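Local coordinates for zinc-binding protein TroA (Treponema pallidum, PDB 1K0F), which binds zinc with high affinity and specificity in the periplasm and delivers it to the membrane permease of the TroABC importer, at residues 98-110 and 167-179. Numbering follows the deposited sequence.
Sequences EFDPHVWFDVKLW and AHDAFGYFSRAYG
H102 and H168, two of the four zinc ligands, meet in a buried contact between the two lobes of this cluster 9 (TroA-type) solute-binding protein, at the zinc site. The loop 100-106, leading into helix 107-124, packs on helix 172-178 and the turn before it. The site is empty here and the protein is closed. H102 NE2 and H168 NE2 lie 3.7 Å apart, and H37 and D248 complete the ligand set. The H102 ring is held from both segments. A170 CB sits over one face, a CH-pi contact. At the edge, ND1 donates to D100 OD1 in the ring plane, a nearly straight bond of 2.9 Å. D100 thus acts as a second-shell residue that fixes the ring's rotation, consistent with NE2 being the zinc-binding nitrogen. ND1 of H168 is hydrogen-bonded to E217, so both histidines have a carboxylate on ND1. F105 and F171 form an offset stack, with planes at 21° and centroids 4.4 Å apart. W104 NE1 lies over the opposite face of F105, toward its rim. The Y173 ring packs against V103 and L109. V103 CA stands over the centre of its ring, and L109 CD2 reaches CE1 of Y173 at 3.5 Å. CG of Y173 is anti to its carbonyl carbon (chi1 -63°), which places the phenol OH at D100 O; the modelled bond is very short, so its length is doubtful. At the far end, D106 caps helix 107-124 through weak bonds from K108 N and L109 N. Y178 OH, also bonded to D147, accepts a weak bond from V107 N at 3.0 Å.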
loop_
_atom_site.group_PDB
_atom_site.type_symbol
_atom_site.label_atom_id
_atom_site.label_comp_id
_atom_site.label_asym_id
_atom_site.label_seq_id
_atom_site.Cartn_x
_atom_site.Cartn_y
_atom_site.Cartn_z
ATOM N N GLU A 98 2.567 1.205 -17.731
ATOM C CA GLU A 98 2.660 0.753 -16.348
ATOM C C GLU A 98 1.400 0.085 -15.813
ATOM O O GLU A 98 0.315 0.221 -16.371
ATOM C CB GLU A 98 3.014 1.933 -15.445
ATOM C CG GLU A 98 3.899 1.560 -14.275
ATOM C CD GLU A 98 5.335 1.362 -14.694
ATOM O OE1 GLU A 98 5.636 1.631 -15.877
ATOM O OE2 GLU A 98 6.155 0.951 -13.845
ATOM N N PHE A 99 1.566 -0.632 -14.709
ATOM C CA PHE A 99 0.473 -1.333 -14.043
ATOM C C PHE A 99 0.465 -0.906 -12.575
ATOM O O PHE A 99 1.276 -1.380 -11.780
ATOM C CB PHE A 99 0.682 -2.853 -14.131
ATOM C CG PHE A 99 -0.168 -3.535 -15.171
ATOM C CD1 PHE A 99 -1.419 -3.028 -15.513
ATOM C CD2 PHE A 99 0.289 -4.681 -15.815
ATOM C CE1 PHE A 99 -2.207 -3.660 -16.478
ATOM C CE2 PHE A 99 -0.495 -5.321 -16.785
ATOM C CZ PHE A 99 -1.745 -4.805 -17.115
ATOM N N ASP A 100 -0.447 -0.000 -12.231
ATOM C CA ASP A 100 -0.572 0.495 -10.862
ATOM C C ASP A 100 -0.472 -0.677 -9.890
ATOM O O ASP A 100 -1.349 -1.529 -9.834
ATOM C CB ASP A 100 -1.916 1.212 -10.700
ATOM C CG ASP A 100 -1.989 2.059 -9.435
ATOM O OD1 ASP A 100 -0.953 2.241 -8.768
ATOM O OD2 ASP A 100 -3.097 2.545 -9.104
ATOM N N PRO A 101 0.621 -0.727 -9.120
ATOM C CA PRO A 101 0.859 -1.800 -8.147
ATOM C C PRO A 101 0.223 -1.630 -6.771
ATOM O O PRO A 101 0.317 -2.528 -5.936
ATOM C CB PRO A 101 2.376 -1.859 -8.057
ATOM C CG PRO A 101 2.842 -0.478 -8.441
ATOM C CD PRO A 101 1.728 0.241 -9.142
ATOM N N HIS A 102 -0.429 -0.497 -6.541
ATOM C CA HIS A 102 -1.044 -0.218 -5.248
ATOM C C HIS A 102 -2.433 -0.796 -5.092
ATOM O O HIS A 102 -3.358 -0.107 -4.677
ATOM C CB HIS A 102 -1.065 1.281 -5.025
ATOM C CG HIS A 102 0.268 1.926 -5.226
ATOM N ND1 HIS A 102 0.724 2.321 -6.465
ATOM C CD2 HIS A 102 1.261 2.212 -4.351
ATOM C CE1 HIS A 102 1.939 2.827 -6.345
ATOM N NE2 HIS A 102 2.288 2.773 -5.070
ATOM N N VAL A 103 -2.551 -2.078 -5.399
ATOM C CA VAL A 103 -3.818 -2.791 -5.329
ATOM C C VAL A 103 -4.332 -3.050 -3.913
ATOM O O VAL A 103 -5.502 -3.365 -3.713
ATOM C CB VAL A 103 -3.706 -4.134 -6.069
ATOM C CG1 VAL A 103 -3.421 -3.889 -7.546
ATOM C CG2 VAL A 103 -2.600 -4.962 -5.451
ATOM N N TRP A 104 -3.458 -2.920 -2.928
ATOM C CA TRP A 104 -3.870 -3.147 -1.554
ATOM C C TRP A 104 -4.759 -2.008 -1.089
ATOM O O TRP A 104 -5.071 -1.903 0.098
ATOM C CB TRP A 104 -2.653 -3.217 -0.647
ATOM C CG TRP A 104 -1.807 -2.021 -0.780
ATOM C CD1 TRP A 104 -2.022 -0.794 -0.219
ATOM C CD2 TRP A 104 -0.619 -1.907 -1.560
ATOM N NE1 TRP A 104 -1.035 0.078 -0.603
ATOM C CE2 TRP A 104 -0.159 -0.579 -1.426
ATOM C CE3 TRP A 104 0.105 -2.801 -2.355
ATOM C CZ2 TRP A 104 0.992 -0.122 -2.062
ATOM C CZ3 TRP A 104 1.248 -2.347 -2.991
ATOM C CH2 TRP A 104 1.681 -1.019 -2.839
ATOM N N PHE A 105 -5.136 -1.132 -2.014
ATOM C CA PHE A 105 -6.001 -0.023 -1.657
ATOM C C PHE A 105 -7.417 -0.276 -2.144
ATOM O O PHE A 105 -8.309 0.544 -1.943
ATOM C CB PHE A 105 -5.449 1.296 -2.184
ATOM C CG PHE A 105 -4.483 1.953 -1.235
ATOM C CD1 PHE A 105 -4.690 1.887 0.138
ATOM C CD2 PHE A 105 -3.348 2.600 -1.710
ATOM C CE1 PHE A 105 -3.778 2.457 1.027
ATOM C CE2 PHE A 105 -2.431 3.171 -0.836
ATOM C CZ PHE A 105 -2.643 3.096 0.539
ATOM N N ASP A 106 -7.601 -1.414 -2.808
ATOM C CA ASP A 106 -8.916 -1.851 -3.240
ATOM C C ASP A 106 -9.070 -3.151 -2.453
ATOM O O ASP A 106 -8.722 -4.226 -2.933
ATOM C CB ASP A 106 -8.981 -2.132 -4.741
ATOM C CG ASP A 106 -10.384 -2.532 -5.195
ATOM O OD1 ASP A 106 -11.203 -2.927 -4.333
ATOM O OD2 ASP A 106 -10.674 -2.451 -6.411
ATOM N N VAL A 107 -9.550 -3.023 -1.220
ATOM C CA VAL A 107 -9.746 -4.148 -0.314
ATOM C C VAL A 107 -10.303 -5.388 -0.985
ATOM O O VAL A 107 -9.877 -6.496 -0.691
ATOM C CB VAL A 107 -10.693 -3.765 0.826
ATOM C CG1 VAL A 107 -10.863 -4.926 1.761
ATOM C CG2 VAL A 107 -10.168 -2.549 1.554
ATOM N N LYS A 108 -11.257 -5.193 -1.887
ATOM C CA LYS A 108 -11.888 -6.302 -2.587
ATOM C C LYS A 108 -10.956 -6.986 -3.587
ATOM O O LYS A 108 -11.059 -8.188 -3.831
ATOM C CB LYS A 108 -13.136 -5.793 -3.308
ATOM C CG LYS A 108 -14.346 -6.705 -3.202
ATOM C CD LYS A 108 -14.925 -7.019 -4.583
ATOM C CE LYS A 108 -16.259 -6.315 -4.816
ATOM N NZ LYS A 108 -17.105 -7.055 -5.796
ATOM N N LEU A 109 -10.054 -6.211 -4.174
ATOM C CA LEU A 109 -9.109 -6.738 -5.154
ATOM C C LEU A 109 -7.820 -7.174 -4.470
ATOM O O LEU A 109 -6.933 -7.757 -5.095
ATOM C CB LEU A 109 -8.806 -5.674 -6.207
ATOM C CG LEU A 109 -7.769 -6.025 -7.273
ATOM C CD1 LEU A 109 -8.456 -6.695 -8.455
ATOM C CD2 LEU A 109 -7.040 -4.760 -7.706
ATOM N N TRP A 110 -7.723 -6.887 -3.181
ATOM C CA TRP A 110 -6.554 -7.264 -2.413
ATOM C C TRP A 110 -6.782 -8.667 -1.883
ATOM O O TRP A 110 -5.841 -9.348 -1.487
ATOM C CB TRP A 110 -6.353 -6.302 -1.250
ATOM C CG TRP A 110 -5.196 -6.649 -0.369
ATOM C CD1 TRP A 110 -5.243 -6.976 0.953
ATOM C CD2 TRP A 110 -3.813 -6.664 -0.745
ATOM N NE1 TRP A 110 -3.975 -7.193 1.426
ATOM C CE2 TRP A 110 -3.077 -7.013 0.411
ATOM C CE3 TRP A 110 -3.124 -6.421 -1.938
ATOM C CZ2 TRP A 110 -1.682 -7.120 0.403
ATOM C CZ3 TRP A 110 -1.734 -6.531 -1.947
ATOM C CH2 TRP A 110 -1.028 -6.875 -0.777
ATOM N N ALA A 167 0.972 12.732 -1.259
ATOM C CA ALA A 167 2.404 12.702 -1.563
ATOM C C ALA A 167 2.735 12.140 -2.958
ATOM O O ALA A 167 3.441 12.791 -3.733
ATOM C CB ALA A 167 3.135 11.901 -0.490
ATOM N N HIS A 168 2.250 10.932 -3.263
ATOM C CA HIS A 168 2.484 10.312 -4.571
ATOM C C HIS A 168 1.275 9.516 -5.095
ATOM O O HIS A 168 0.385 9.165 -4.327
ATOM C CB HIS A 168 3.777 9.454 -4.548
ATOM C CG HIS A 168 3.608 8.062 -4.015
ATOM N ND1 HIS A 168 3.155 7.798 -2.742
ATOM C CD2 HIS A 168 3.910 6.859 -4.560
ATOM C CE1 HIS A 168 3.184 6.494 -2.523
ATOM N NE2 HIS A 168 3.641 5.903 -3.609
ATOM N N ASP A 169 1.246 9.259 -6.405
ATOM C CA ASP A 169 0.153 8.539 -7.083
ATOM C C ASP A 169 -0.005 7.104 -6.610
ATOM O O ASP A 169 0.222 6.161 -7.372
ATOM C CB ASP A 169 0.397 8.538 -8.601
ATOM C CG ASP A 169 -0.821 8.995 -9.399
ATOM O OD1 ASP A 169 -1.861 9.316 -8.773
ATOM O OD2 ASP A 169 -0.727 9.027 -10.653
ATOM N N ALA A 170 -0.436 6.946 -5.366
ATOM C CA ALA A 170 -0.593 5.628 -4.785
ATOM C C ALA A 170 -2.010 5.324 -4.329
ATOM O O ALA A 170 -2.202 4.559 -3.395
ATOM C CB ALA A 170 0.365 5.473 -3.612
ATOM N N PHE A 171 -3.007 5.905 -4.975
ATOM C CA PHE A 171 -4.370 5.630 -4.554
ATOM C C PHE A 171 -5.311 5.493 -5.726
ATOM O O PHE A 171 -6.516 5.644 -5.581
ATOM C CB PHE A 171 -4.867 6.722 -3.609
ATOM C CG PHE A 171 -4.100 6.799 -2.316
ATOM C CD1 PHE A 171 -2.997 7.637 -2.198
ATOM C CD2 PHE A 171 -4.486 6.048 -1.216
ATOM C CE1 PHE A 171 -2.288 7.728 -1.002
ATOM C CE2 PHE A 171 -3.781 6.132 -0.010
ATOM C CZ PHE A 171 -2.681 6.974 0.095
ATOM N N GLY A 172 -4.753 5.204 -6.895
ATOM C CA GLY A 172 -5.572 5.037 -8.083
ATOM C C GLY A 172 -6.736 4.078 -7.860
ATOM O O GLY A 172 -7.890 4.423 -8.144
ATOM N N TYR A 173 -6.440 2.874 -7.363
ATOM C CA TYR A 173 -7.486 1.888 -7.098
ATOM C C TYR A 173 -8.372 2.402 -5.975
ATOM O O TYR A 173 -9.571 2.142 -5.947
ATOM C CB TYR A 173 -6.887 0.550 -6.687
ATOM C CG TYR A 173 -6.046 -0.109 -7.749
ATOM C CD1 TYR A 173 -6.424 -1.322 -8.315
ATOM C CD2 TYR A 173 -4.826 0.437 -8.128
ATOM C CE1 TYR A 173 -5.597 -1.980 -9.222
ATOM C CE2 TYR A 173 -4.000 -0.215 -9.027
ATOM C CZ TYR A 173 -4.383 -1.414 -9.570
ATOM O OH TYR A 173 -3.530 -2.054 -10.439
ATOM N N PHE A 174 -7.773 3.128 -5.039
ATOM C CA PHE A 174 -8.532 3.686 -3.930
ATOM C C PHE A 174 -9.589 4.615 -4.534
ATOM O O PHE A 174 -10.747 4.625 -4.108
ATOM C CB PHE A 174 -7.602 4.465 -2.988
ATOM C CG PHE A 174 -8.320 5.193 -1.884
ATOM C CD1 PHE A 174 -8.686 4.531 -0.716
ATOM C CD2 PHE A 174 -8.641 6.546 -2.023
ATOM C CE1 PHE A 174 -9.361 5.201 0.295
ATOM C CE2 PHE A 174 -9.315 7.226 -1.021
ATOM C CZ PHE A 174 -9.678 6.557 0.140
ATOM N N SER A 175 -9.181 5.378 -5.543
ATOM C CA SER A 175 -10.082 6.297 -6.210
ATOM C C SER A 175 -11.128 5.508 -6.984
ATOM O O SER A 175 -12.327 5.751 -6.842
ATOM C CB SER A 175 -9.296 7.209 -7.160
ATOM O OG SER A 175 -9.171 6.647 -8.460
ATOM N N ARG A 176 -10.670 4.550 -7.787
ATOM C CA ARG A 176 -11.565 3.733 -8.595
ATOM C C ARG A 176 -12.548 2.925 -7.751
ATOM O O ARG A 176 -13.693 2.719 -8.146
ATOM C CB ARG A 176 -10.747 2.787 -9.478
ATOM C CG ARG A 176 -11.573 1.750 -10.218
ATOM C CD ARG A 176 -10.708 0.925 -11.150
ATOM N NE ARG A 176 -10.330 -0.347 -10.545
ATOM C CZ ARG A 176 -9.769 -1.360 -11.200
ATOM N NH1 ARG A 176 -9.512 -1.260 -12.496
ATOM N NH2 ARG A 176 -9.469 -2.482 -10.555
ATOM N N ALA A 177 -12.099 2.500 -6.573
ATOM C CA ALA A 177 -12.914 1.675 -5.681
ATOM C C ALA A 177 -13.969 2.410 -4.881
ATOM O O ALA A 177 -15.138 2.034 -4.897
ATOM C CB ALA A 177 -12.014 0.902 -4.729
ATOM N N TYR A 178 -13.554 3.466 -4.191
ATOM C CA TYR A 178 -14.464 4.221 -3.344
ATOM C C TYR A 178 -14.793 5.640 -3.811
ATOM O O TYR A 178 -15.360 6.431 -3.050
ATOM C CB TYR A 178 -13.894 4.220 -1.926
ATOM C CG TYR A 178 -13.280 2.880 -1.579
ATOM C CD1 TYR A 178 -14.072 1.831 -1.108
ATOM C CD2 TYR A 178 -11.923 2.634 -1.791
ATOM C CE1 TYR A 178 -13.532 0.569 -0.864
ATOM C CE2 TYR A 178 -11.373 1.372 -1.548
ATOM C CZ TYR A 178 -12.186 0.347 -1.088
ATOM O OH TYR A 178 -11.661 -0.903 -0.867
ATOM N N GLY A 179 -14.442 5.953 -5.058
ATOM C CA GLY A 179 -14.733 7.265 -5.626
ATOM C C GLY A 179 -14.070 8.471 -4.985
ATOM O O GLY A 179 -14.636 9.121 -4.106
#